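Local coordinates for protein peptidase S8 and S53, subtilisin, kexin, sedolisin (Mycobacterium smegmatis, PDB 4KG7) that is the mycosin MycP3, a membrane-associated subtilisin-like serine protease of the ESX-3 type VII secretion system that probably cleaves proteins by a Ser-His-Asp charge relay, at residues C32-S36 with V293-P297; N84-D90 with A128-R134; T99-G103 with S137-A141. All blocks are in the same frame, centred on the assembly; numbering follows the deposited sequence. Where two conformers were deposited one is given.

Contact 1: C32-S36 with V293-P297; sequences CITTS and VSNAP
The side-chain amide of Asn295 reads the backbone of 32-36 on both sides of Thr34. Its ND2 gives a hydrogen to Ile33 O at 2.9 Å, arriving in the carbonyl plane on a lone pair, fairly straight at 154° about the hydrogen. Asn295 OD1 takes the backbone N of Thr35 at 3.2 Å, the donor again in the plane of the carbonyl. With CG set between its own backbone N and carbonyl carbon (chi1 60°), the amide reaches across to 32-36, and two bonds from opposite ends of the group fix its rotation. ND2 has a further acceptor in Asp100 O, so one asparagine ties three pieces of loop together.

A third bond runs from Ser294 OG to Thr35 O at 3.1 Å, tilted 34° from the carbonyl plane. The same hydroxyl accepts from Ala296 N at 2.9 Å, which makes an ST turn and bends the chain just past the short strand 292-293. Both segments are otherwise irregular: 32-36 lies in the loop between strand 26-28 and helix 48-53 and runs beside the loop between strands 292-293 and 301-306 of this subtilisin-fold protease, the side chain of Thr35 about 7 Å from that of His104, a predicted charge-relay residue.

One water lies 2.6 Å from Thr35 OG1 and 2.9 Å from Val293 O, to which it can donate, though it has more acceptors in reach than protons; Asn295 N offers it a weak bond. Thr35 OG1 also bonds to Ser302 OG on strand 301-306, and Ser107 of helix 104-113 touches the same side chain.

Thr34, partly exposed, adds the packing: its CG2 rests on Ala296 CA at 3.9 Å, while its CA lies beside Asn295 OD1. Asn295 itself lies against Gln77 and Thr106.

Contact 2: N84-D90 with A128-R134; sequences NVEAGGD and ARLISIR
Val85 and Leu130 meet on one face of two parallel neighbouring strands, CG2 to CD1 at 4.1 Å, and Val85 CG1 goes on to touch Ser132 CB. Here the pairing is regular: Leu130 N bonds to Asn84 O, Glu86 N to Leu130 O and Ser132 N to Glu86 O, the usual alternation of a parallel ladder. Asn84 extends it, its ND2 bonding to Ala128 O at 3.0 Å, with the acceptor near the Asn84 amide plane.

Beyond Ala87 the register slips by one residue, a beta bulge carried by two glycines. Gly88 is the tight spot: its CA lies 3.6 Å from Ile131 CG2, and its O by Ile133 CG1. Its N-H makes only a weak, bent bond to Ser132 O. Gly89 takes a backbone shape suited to glycine, and its carbonyl O receives Arg134 N, restoring the pairing.

After the bulge Arg134 grips Asp90 side-on, NE to OD1 at 3.0 Å and NH2 to OD2 at 2.9 Å. The arginine chain turns at chi3 (70°) to bring this edge round; the carboxylate is rotated 49° from the guanidinium plane, and OD1 is approached from above its own plane. Thr95 also bonds to OD2, and Glu93 shares the charge of NH2.

The looser side is the opposite face near the start of the strands. There Glu86 extends alongside Ile131 toward exposed Arg129; the long salt bridge, OE1 to NH1 at 3.7 Å, is doubtful, as Glu86 has two conformers.

Strand 85-90 is outermost in the parallel sheet of the subtilisin fold, and 129-134 lies between it and strand 68-73, which carries Asp73; with helix 104-113 the pair forms a beta-alpha-beta unit. Leu130 packs against helix 104-113 and strand 68-73, while Ile133 faces helix 150-170 on the other side.

Contact 3: T99-G103 with S137-A141; sequences TDCDG and SPRFA
Over one face of the Arg139 guanidinium stands Asp102 OD1, 3.2 Å above the plane and displaced toward the rim at NH1; Pro138 CB lies at the guanidinium edge, in plane. Because OD1 stands so far out of plane, no N-H points at it and the salt bridge is charge only; the two groups' planes are 72° apart. Arg139 bends at chi2 (-67°), carrying the guanidinium back past Asp102. At the edge of the Phe140 ring lies Ser137 OG, and Cys101 SG approaches the ring obliquely, 4.2 Å from CE1.

The other carboxylate oxygen, Asp102 OD2, takes the Ser137 hydroxyl on its syn lone pair at 2.7 Å. The same OG accepts Arg139 N, an ST turn inside the type I turn 137-140 leading into strand 140-142. That strand pairs with strand 26-28, and the turn meets the loop before helix 104-113, which opens with the predicted catalytic His104.

In 99-103, Asp100 OD1 accepts the N-H groups of Asp102 and Gly103 from one face of its plane, an Asx turn at the helix start. Cys101, bridged to Cys32, packs its sulfur on Arg139 CG at 4.0 Å. Pro138 CD closes against Asp102 OD1 at 3.3 Å.

Contact 2 belongs to the sheet itself, two adjacent strands held mainly by backbone ladder bonds, whereas contacts 1 and 3 join mostly loop segments, largely through side chains, and the centres of these two lie about 11 Å apart. Those two are physically fastened: the Cys32-Cys101 disulfide runs from one to the other, and Ile33 N probably bonds to Cys101 O. Contact 1 is chiefly neutral amide and hydroxyl chemistry; contact 3 adds charge. Contact 2 has salt bridges too, but at the ends of its ladder. Arg134 NH1 reaches toward Phe140 and Cys101, so contacts 2 and 3 also touch. Contact 3 is buried, while 1 and 2 are partly buried.

Contact 1: C32-S36 with V293-P297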
ATOM      1  N   CYS A  32      10.701  19.595   1.571  1.00 15.65           N
ATOM      2  CA  CYS A  32      10.808  18.199   1.161  1.00 14.97           C
ATOM      3  C   CYS A  32      11.827  17.424   2.007  1.00 14.78           C
ATOM      4  O   CYS A  32      12.783  17.972   2.549  1.00 14.33           O
ATOM      5  CB  CYS A  32      11.219  18.085  -0.292  1.00 15.04           C
ATOM      6  SG  CYS A  32      10.044  18.773  -1.477  1.00 16.03           S
ATOM      7  N   ILE A  33      11.602  16.122   2.055  1.00 14.72           N
ATOM      8  CA  ILE A  33      12.339  15.148   2.856  1.00 15.63           C
ATOM      9  C   ILE A  33      12.904  14.106   1.894  1.00 14.45           C
ATOM     10  O   ILE A  33      12.274  13.759   0.888  1.00 14.20           O
ATOM     11  CB  ILE A  33      11.328  14.454   3.832  1.00 17.21           C
ATOM     12  CG1 ILE A  33      10.836  15.486   4.842  1.00 18.75           C
ATOM     13  CG2 ILE A  33      11.910  13.256   4.560  1.00 18.02           C
ATOM     14  CD1 ILE A  33      11.950  16.272   5.435  1.00 19.78           C
ATOM     15  N   THR A  34      14.085  13.601   2.209  1.00 14.02           N
ATOM     16  CA  THR A  34      14.620  12.410   1.606  1.00 13.43           C
ATOM     17  C   THR A  34      14.935  11.376   2.675  1.00 12.55           C
ATOM     18  O   THR A  34      15.272  11.738   3.817  1.00 13.10           O
ATOM     19  CB  THR A  34      15.879  12.688   0.786  1.00 14.15           C
ATOM     20  OG1 THR A  34      16.894  13.277   1.615  1.00 15.51           O
ATOM     21  CG2 THR A  34      15.556  13.641  -0.373  1.00 14.38           C
ATOM     22  N   THR A  35      14.838  10.105   2.299  1.00 11.21           N
ATOM     23  CA  THR A  35      15.245   9.003   3.175  1.00 10.62           C
ATOM     24  C   THR A  35      16.767   8.847   3.193  1.00 11.10           C
ATOM     25  O   THR A  35      17.436   9.156   2.210  1.00 12.13           O
ATOM     26  CB  THR A  35      14.586   7.687   2.726  1.00  9.71           C
ATOM     27  OG1 THR A  35      14.828   7.470   1.324  1.00  9.05           O
ATOM     28  CG2 THR A  35      13.115   7.738   2.937  1.00  9.28           C
ATOM     29  N   SER A  36      17.295   8.376   4.310  1.00 11.23           N
ATOM     30  CA  SER A  36      18.725   8.395   4.585  1.00 11.73           C
ATOM     31  C   SER A  36      19.159   7.043   5.152  1.00 11.11           C
ATOM     32  O   SER A  36      18.341   6.186   5.451  1.00 10.55           O
ATOM     33  CB  SER A  36      19.075   9.507   5.638  1.00 12.70           C
ATOM     34  OG  SER A  36      18.639  10.794   5.204  1.00 14.84           O
ATOM     35  N   VAL A 293      14.820   1.972  -1.671  1.00  7.43           N
ATOM     36  CA  VAL A 293      15.480   2.956  -2.518  1.00  7.85           C
ATOM     37  C   VAL A 293      15.190   4.374  -2.020  1.00  7.91           C
ATOM     38  O   VAL A 293      14.083   4.686  -1.561  1.00  7.67           O
ATOM     39  CB  VAL A 293      14.971   2.758  -3.968  1.00  7.91           C
ATOM     40  CG1 VAL A 293      15.501   3.807  -4.908  1.00  8.38           C
ATOM     41  CG2 VAL A 293      15.266   1.328  -4.463  1.00  7.91           C
ATOM     42  N   SER A 294      16.178   5.247  -2.158  1.00  8.59           N
ATOM     43  CA  SER A 294      16.061   6.621  -1.720  1.00  8.96           C
ATOM     44  C   SER A 294      15.600   7.541  -2.836  1.00  9.38           C
ATOM     45  O   SER A 294      15.932   7.291  -4.006  1.00  9.40           O
ATOM     46  CB  SER A 294      17.426   7.099  -1.200  1.00  9.43           C
ATOM     47  OG  SER A 294      17.366   8.457  -0.788  1.00  9.80           O
ATOM     48  N   ASN A 295      14.852   8.587  -2.471  1.00  9.70           N
ATOM     49  CA  ASN A 295      14.543   9.709  -3.377  1.00 10.33           C
ATOM     50  C   ASN A 295      15.620  10.803  -3.405  1.00 11.58           C
ATOM     51  O   ASN A 295      15.456  11.813  -4.075  1.00 12.14           O
ATOM     52  CB  ASN A 295      13.195  10.341  -3.038  1.00  9.99           C
ATOM     53  CG  ASN A 295      13.143  10.905  -1.618  1.00  9.89           C
ATOM     54  OD1 ASN A 295      13.799  10.394  -0.718  1.00  9.77           O
ATOM     55  ND2 ASN A 295      12.303  11.923  -1.405  1.00  9.90           N
ATOM     56  N   ALA A 296      16.714  10.618  -2.675  1.00 12.50           N
ATOM     57  CA  ALA A 296      17.863  11.534  -2.785  1.00 13.84           C
ATOM     58  C   ALA A 296      18.451  11.433  -4.191  1.00 14.88           C
ATOM     59  O   ALA A 296      18.279  10.435  -4.869  1.00 14.38           O
ATOM     60  CB  ALA A 296      18.922  11.177  -1.756  1.00 14.17           C
ATOM     61  N   PRO A 297      19.181  12.465  -4.633  1.00 16.67           N
ATOM     62  CA  PRO A 297      19.674  12.479  -6.009  1.00 17.90           C
ATOM     63  C   PRO A 297      20.463  11.245  -6.458  1.00 18.73           C
ATOM     64  O   PRO A 297      20.334  10.829  -7.601  1.00 19.32           O
ATOM     65  CB  PRO A 297      20.564  13.727  -6.041  1.00 18.64           C
ATOM     66  CG  PRO A 297      19.960  14.621  -5.009  1.00 18.41           C
ATOM     67  CD  PRO A 297      19.427  13.731  -3.930  1.00 17.42           C
TER
HETATM   68  O   HOH W   1      12.923   7.058  -0.391  1.00  6.06           O

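Contact 2: N84-D90 with A128-R134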
ATOM      1  N   ASN A  84      12.432   1.834 -14.023  1.00 17.79           N
ATOM      2  CA  ASN A  84      11.268   1.164 -14.586  1.00 17.65           C
ATOM      3  C   ASN A  84       9.968   1.837 -14.144  1.00 17.02           C
ATOM      4  O   ASN A  84       8.966   1.138 -13.873  1.00 17.91           O
ATOM      5  CB  ASN A  84      11.265  -0.333 -14.198  1.00 18.02           C
ATOM      6  CG  ASN A  84      11.357  -0.571 -12.691  1.00 18.04           C
ATOM      7  OD1 ASN A  84      11.987   0.193 -11.961  1.00 18.24           O
ATOM      8  ND2 ASN A  84      10.764  -1.677 -12.237  1.00 17.50           N
ATOM      9  N   VAL A  85       9.993   3.180 -14.055  1.00 16.55           N
ATOM     10  CA  VAL A  85       8.804   3.944 -13.594  1.00 15.06           C
ATOM     11  C   VAL A  85       8.213   4.900 -14.632  1.00 14.63           C
ATOM     12  O   VAL A  85       8.899   5.778 -15.187  1.00 17.34           O
ATOM     13  CB  VAL A  85       9.105   4.766 -12.333  1.00 14.52           C
ATOM     14  CG1 VAL A  85       7.809   5.255 -11.688  1.00 13.96           C
ATOM     15  CG2 VAL A  85       9.933   3.960 -11.348  1.00 14.77           C
ATOM     16  N   GLU A  86       6.923   4.728 -14.855  1.00 13.43           N
ATOM     17  CA  GLU A  86       6.122   5.446 -15.844  0.50 13.08           C
ATOM     18  C   GLU A  86       5.346   6.551 -15.121  1.00 12.21           C
ATOM     19  O   GLU A  86       4.863   6.342 -14.002  1.00 10.85           O
ATOM     20  CB  GLU A  86       5.152   4.446 -16.527  0.50 13.31           C
ATOM     21  CG  GLU A  86       4.106   5.054 -17.465  0.50 13.76           C
ATOM     22  CD  GLU A  86       3.125   4.034 -18.047  0.50 13.95           C
ATOM     23  OE1 GLU A  86       3.303   2.812 -17.843  0.50 14.12           O
ATOM     24  OE2 GLU A  86       2.153   4.450 -18.702  0.50 13.95           O
ATOM     25  N   ALA A  87       5.191   7.696 -15.767  1.00 11.83           N
ATOM     26  CA  ALA A  87       4.406   8.786 -15.222  1.00 11.02           C
ATOM     27  C   ALA A  87       2.923   8.445 -15.170  1.00 10.45           C
ATOM     28  O   ALA A  87       2.366   8.017 -16.180  1.00 11.03           O
ATOM     29  CB  ALA A  87       4.618  10.012 -16.089  1.00 11.57           C
ATOM     30  N   GLY A  88       2.292   8.658 -14.013  1.00  9.35           N
ATOM     31  CA  GLY A  88       0.856   8.475 -13.864  1.00  8.90           C
ATOM     32  C   GLY A  88       0.144   9.718 -13.379  1.00  8.80           C
ATOM     33  O   GLY A  88      -1.064   9.676 -13.196  1.00  9.06           O
ATOM     34  N   GLY A  89       0.860  10.821 -13.197  1.00  8.77           N
ATOM     35  CA  GLY A  89       0.238  12.088 -12.880  1.00  8.81           C
ATOM     36  C   GLY A  89       0.220  12.438 -11.402  1.00  8.50           C
ATOM     37  O   GLY A  89       0.825  11.761 -10.575  1.00  8.20           O
ATOM     38  N   ASP A  90      -0.513  13.518 -11.087  1.00  8.58           N
ATOM     39  CA  ASP A  90      -0.363  14.214  -9.813  1.00  8.60           C
ATOM     40  C   ASP A  90      -1.727  14.791  -9.393  1.00  8.75           C
ATOM     41  O   ASP A  90      -2.428  15.422 -10.198  1.00  9.51           O
ATOM     42  CB  ASP A  90       0.681  15.322 -10.028  1.00  8.91           C
ATOM     43  CG  ASP A  90       1.183  15.970  -8.744  1.00  9.03           C
ATOM     44  OD1 ASP A  90       0.697  15.670  -7.646  1.00  8.69           O
ATOM     45  OD2 ASP A  90       2.087  16.836  -8.855  1.00  9.20           O
ATOM     46  N   ALA A 128       8.776  -6.270 -13.267  1.00 12.17           N
ATOM     47  CA  ALA A 128       7.522  -5.540 -13.403  1.00 12.10           C
ATOM     48  C   ALA A 128       7.788  -4.078 -13.758  1.00 12.79           C
ATOM     49  O   ALA A 128       8.883  -3.569 -13.557  1.00 13.25           O
ATOM     50  CB  ALA A 128       6.712  -5.653 -12.132  1.00 11.55           C
ATOM     51  N   ARG A 129       6.791  -3.413 -14.293  1.00 13.60           N
ATOM     52  CA  ARG A 129       6.870  -1.985 -14.555  1.00 14.74           C
ATOM     53  C   ARG A 129       6.001  -1.276 -13.549  1.00 12.75           C
ATOM     54  O   ARG A 129       5.023  -1.827 -13.075  1.00 13.10           O
ATOM     55  CB  ARG A 129       6.401  -1.691 -15.964  1.00 18.32           C
ATOM     56  CG  ARG A 129       7.480  -2.033 -16.974  1.00 22.93           C
ATOM     57  CD  ARG A 129       7.077  -1.677 -18.387  1.00 27.19           C
ATOM     58  NE  ARG A 129       5.868  -2.380 -18.843  1.00 31.54           N
ATOM     59  CZ  ARG A 129       4.614  -1.919 -18.772  1.00 35.02           C
ATOM     60  NH1 ARG A 129       4.326  -0.740 -18.230  1.00 34.71           N
ATOM     61  NH2 ARG A 129       3.622  -2.669 -19.256  1.00 38.39           N
ATOM     62  N   LEU A 130       6.391  -0.068 -13.193  1.00 11.23           N
ATOM     63  CA  LEU A 130       5.632   0.696 -12.249  1.00 10.13           C
ATOM     64  C   LEU A 130       5.025   1.907 -12.929  1.00  9.58           C
ATOM     65  O   LEU A 130       5.619   2.464 -13.846  1.00 10.12           O
ATOM     66  CB  LEU A 130       6.558   1.219 -11.143  1.00 10.19           C
ATOM     67  CG  LEU A 130       7.219   0.126 -10.318  1.00 10.59           C
ATOM     68  CD1 LEU A 130       8.277   0.746  -9.418  1.00 11.03           C
ATOM     69  CD2 LEU A 130       6.186  -0.637  -9.529  1.00 10.65           C
ATOM     70  N   ILE A 131       3.837   2.285 -12.487  1.00  8.63           N
ATOM     71  CA  ILE A 131       3.247   3.602 -12.804  1.00  8.50           C
ATOM     72  C   ILE A 131       3.125   4.355 -11.490  1.00  7.66           C
ATOM     73  O   ILE A 131       2.517   3.839 -10.521  1.00  7.65           O
ATOM     74  CB  ILE A 131       1.849   3.476 -13.430  1.00  8.79           C
ATOM     75  CG1 ILE A 131       1.910   2.719 -14.746  1.00  9.46           C
ATOM     76  CG2 ILE A 131       1.250   4.857 -13.660  1.00  9.07           C
ATOM     77  CD1 ILE A 131       0.555   2.223 -15.190  1.00  9.81           C
ATOM     78  N   SER A 132       3.700   5.557 -11.431  1.00  7.41           N
ATOM     79  CA  SER A 132       3.598   6.397 -10.235  1.00  6.87           C
ATOM     80  C   SER A 132       2.529   7.475 -10.379  1.00  6.90           C
ATOM     81  O   SER A 132       2.611   8.312 -11.263  1.00  7.03           O
ATOM     82  CB  SER A 132       4.903   7.116  -9.975  1.00  6.99           C
ATOM     83  OG  SER A 132       4.745   7.940  -8.851  1.00  6.84           O
ATOM     84  N   ILE A 133       1.553   7.447  -9.478  1.00  6.59           N
ATOM     85  CA  ILE A 133       0.498   8.466  -9.400  1.00  6.66           C
ATOM     86  C   ILE A 133       0.659   9.132  -8.039  1.00  6.73           C
ATOM     87  O   ILE A 133       0.507   8.479  -6.991  1.00  6.48           O
ATOM     88  CB  ILE A 133      -0.911   7.840  -9.495  1.00  6.65           C
ATOM     89  CG1 ILE A 133      -1.086   7.145 -10.847  1.00  6.85           C
ATOM     90  CG2 ILE A 133      -1.991   8.896  -9.317  1.00  6.85           C
ATOM     91  CD1 ILE A 133      -2.344   6.295 -10.913  1.00  6.90           C
ATOM     92  N   ARG A 134       1.003  10.407  -8.020  1.00  7.12           N
ATOM     93  CA  ARG A 134       1.109  11.089  -6.745  1.00  7.25           C
ATOM     94  C   ARG A 134      -0.288  11.520  -6.314  1.00  7.47           C
ATOM     95  O   ARG A 134      -0.867  12.447  -6.845  1.00  7.71           O
ATOM     96  CB  ARG A 134       2.057  12.313  -6.737  1.00  7.57           C
ATOM     97  CG  ARG A 134       2.075  12.965  -5.348  1.00  7.70           C
ATOM     98  CD  ARG A 134       3.218  13.918  -5.105  1.00  8.08           C
ATOM     99  NE  ARG A 134       3.108  15.144  -5.879  1.00  8.57           N
ATOM    100  CZ  ARG A 134       3.933  16.170  -5.749  1.00  8.97           C
ATOM    101  NH1 ARG A 134       4.885  16.150  -4.828  1.00  9.16           N
ATOM    102  NH2 ARG A 134       3.775  17.243  -6.521  1.00  9.38           N
TER

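Contact 3: T99-G103 with S137-A141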
ATOM      1  N   THR A  99       8.041  13.051  -9.111  1.00  9.71           N
ATOM      2  CA  THR A  99       8.664  13.840  -8.076  1.00 10.01           C
ATOM      3  C   THR A  99       8.135  13.378  -6.709  1.00  9.52           C
ATOM      4  O   THR A  99       6.952  13.440  -6.442  1.00  9.48           O
ATOM      5  CB  THR A  99       8.375  15.341  -8.242  1.00 10.64           C
ATOM      6  OG1 THR A  99       8.900  15.797  -9.489  1.00 11.59           O
ATOM      7  CG2 THR A  99       9.017  16.095  -7.119  1.00 11.02           C
ATOM      8  N   ASP A 100       9.035  12.964  -5.828  1.00  9.36           N
ATOM      9  CA  ASP A 100       8.671  12.540  -4.495  1.00  8.90           C
ATOM     10  C   ASP A 100       9.308  13.475  -3.462  1.00  9.54           C
ATOM     11  O   ASP A 100      10.507  13.393  -3.207  1.00  9.63           O
ATOM     12  CB  ASP A 100       9.161  11.106  -4.303  1.00  8.31           C
ATOM     13  CG  ASP A 100       8.787  10.525  -2.951  1.00  7.93           C
ATOM     14  OD1 ASP A 100       8.043  11.194  -2.190  1.00  7.96           O
ATOM     15  OD2 ASP A 100       9.274   9.418  -2.642  1.00  7.56           O
ATOM     16  N   CYS A 101       8.481  14.311  -2.860  1.00 10.14           N
ATOM     17  CA  CYS A 101       8.919  15.298  -1.866  1.00 11.26           C
ATOM     18  C   CYS A 101       8.945  14.700  -0.453  1.00 10.67           C
ATOM     19  O   CYS A 101       9.349  15.361   0.500  1.00 10.87           O
ATOM     20  CB  CYS A 101       7.955  16.499  -1.957  1.00 12.74           C
ATOM     21  SG  CYS A 101       8.242  17.983  -0.947  1.00 15.87           S
ATOM     22  N   ASP A 102       8.556  13.428  -0.317  1.00  9.83           N
ATOM     23  CA  ASP A 102       8.353  12.797   0.997  1.00  9.75           C
ATOM     24  C   ASP A 102       9.268  11.607   1.244  1.00  9.38           C
ATOM     25  O   ASP A 102       9.666  11.343   2.368  1.00 10.59           O
ATOM     26  CB  ASP A 102       6.919  12.292   1.106  1.00  9.73           C
ATOM     27  CG  ASP A 102       5.926  13.410   1.159  1.00 10.42           C
ATOM     28  OD1 ASP A 102       5.632  13.871   2.279  1.00 12.16           O
ATOM     29  OD2 ASP A 102       5.455  13.858   0.094  1.00 10.59           O
ATOM     30  N   GLY A 103       9.570  10.863   0.204  1.00  8.59           N
ATOM     31  CA  GLY A 103      10.417   9.681   0.303  1.00  8.14           C
ATOM     32  C   GLY A 103       9.620   8.386   0.300  1.00  7.54           C
ATOM     33  O   GLY A 103      10.168   7.290   0.084  1.00  7.31           O
ATOM     34  N   SER A 137       0.384  14.113  -0.352  1.00 11.58           N
ATOM     35  CA  SER A 137       1.638  14.478   0.315  1.00 11.83           C
ATOM     36  C   SER A 137       1.284  15.325   1.509  1.00 13.04           C
ATOM     37  O   SER A 137       0.599  16.327   1.345  1.00 13.65           O
ATOM     38  CB  SER A 137       2.554  15.282  -0.591  1.00 11.95           C
ATOM     39  OG  SER A 137       3.617  15.850   0.218  1.00 11.73           O
ATOM     40  N   PRO A 138       1.762  14.942   2.702  1.00 13.72           N
ATOM     41  CA  PRO A 138       1.568  15.813   3.870  1.00 14.97           C
ATOM     42  C   PRO A 138       2.402  17.068   3.860  1.00 16.43           C
ATOM     43  O   PRO A 138       2.248  17.908   4.779  1.00 17.96           O
ATOM     44  CB  PRO A 138       1.990  14.938   5.041  1.00 15.06           C
ATOM     45  CG  PRO A 138       2.851  13.906   4.489  1.00 14.63           C
ATOM     46  CD  PRO A 138       2.477  13.701   3.043  1.00 13.79           C
ATOM     47  N   ARG A 139       3.280  17.218   2.864  1.00 16.72           N
ATOM     48  CA  ARG A 139       4.070  18.441   2.736  1.00 17.72           C
ATOM     49  C   ARG A 139       3.260  19.579   2.096  1.00 16.21           C
ATOM     50  O   ARG A 139       3.755  20.693   1.983  1.00 15.73           O
ATOM     51  CB  ARG A 139       5.324  18.201   1.893  1.00 19.81           C
ATOM     52  CG  ARG A 139       6.273  17.145   2.436  1.00 23.13           C
ATOM     53  CD  ARG A 139       6.912  17.580   3.729  1.00 26.33           C
ATOM     54  NE  ARG A 139       7.680  16.506   4.334  1.00 31.06           N
ATOM     55  CZ  ARG A 139       7.121  15.470   4.955  1.00 33.76           C
ATOM     56  NH1 ARG A 139       5.799  15.373   5.069  1.00 33.37           N
ATOM     57  NH2 ARG A 139       7.881  14.527   5.490  1.00 36.92           N
ATOM     58  N   PHE A 140       2.040  19.274   1.642  1.00 15.05           N
ATOM     59  CA  PHE A 140       1.198  20.246   0.939  1.00 14.93           C
ATOM     60  C   PHE A 140      -0.146  20.401   1.623  1.00 15.14           C
ATOM     61  O   PHE A 140      -0.637  19.502   2.309  1.00 15.33           O
ATOM     62  CB  PHE A 140       0.967  19.811  -0.511  1.00 14.30           C
ATOM     63  CG  PHE A 140       2.185  19.903  -1.361  1.00 14.07           C
ATOM     64  CD1 PHE A 140       3.201  18.974  -1.230  1.00 13.67           C
ATOM     65  CD2 PHE A 140       2.326  20.926  -2.296  1.00 14.39           C
ATOM     66  CE1 PHE A 140       4.342  19.053  -2.000  1.00 13.86           C
ATOM     67  CE2 PHE A 140       3.470  20.986  -3.085  1.00 14.44           C
ATOM     68  CZ  PHE A 140       4.483  20.066  -2.920  1.00 14.35           C
ATOM     69  N   ALA A 141      -0.717  21.577   1.439  1.00 15.93           N
ATOM     70  CA  ALA A 141      -2.049  21.889   1.924  1.00 16.34           C
ATOM     71  C   ALA A 141      -2.703  22.833   0.926  1.00 16.52           C
ATOM     72  O   ALA A 141      -2.023  23.428   0.101  1.00 16.46           O
ATOM     73  CB  ALA A 141      -1.957  22.551   3.282  1.00 16.93           C
TER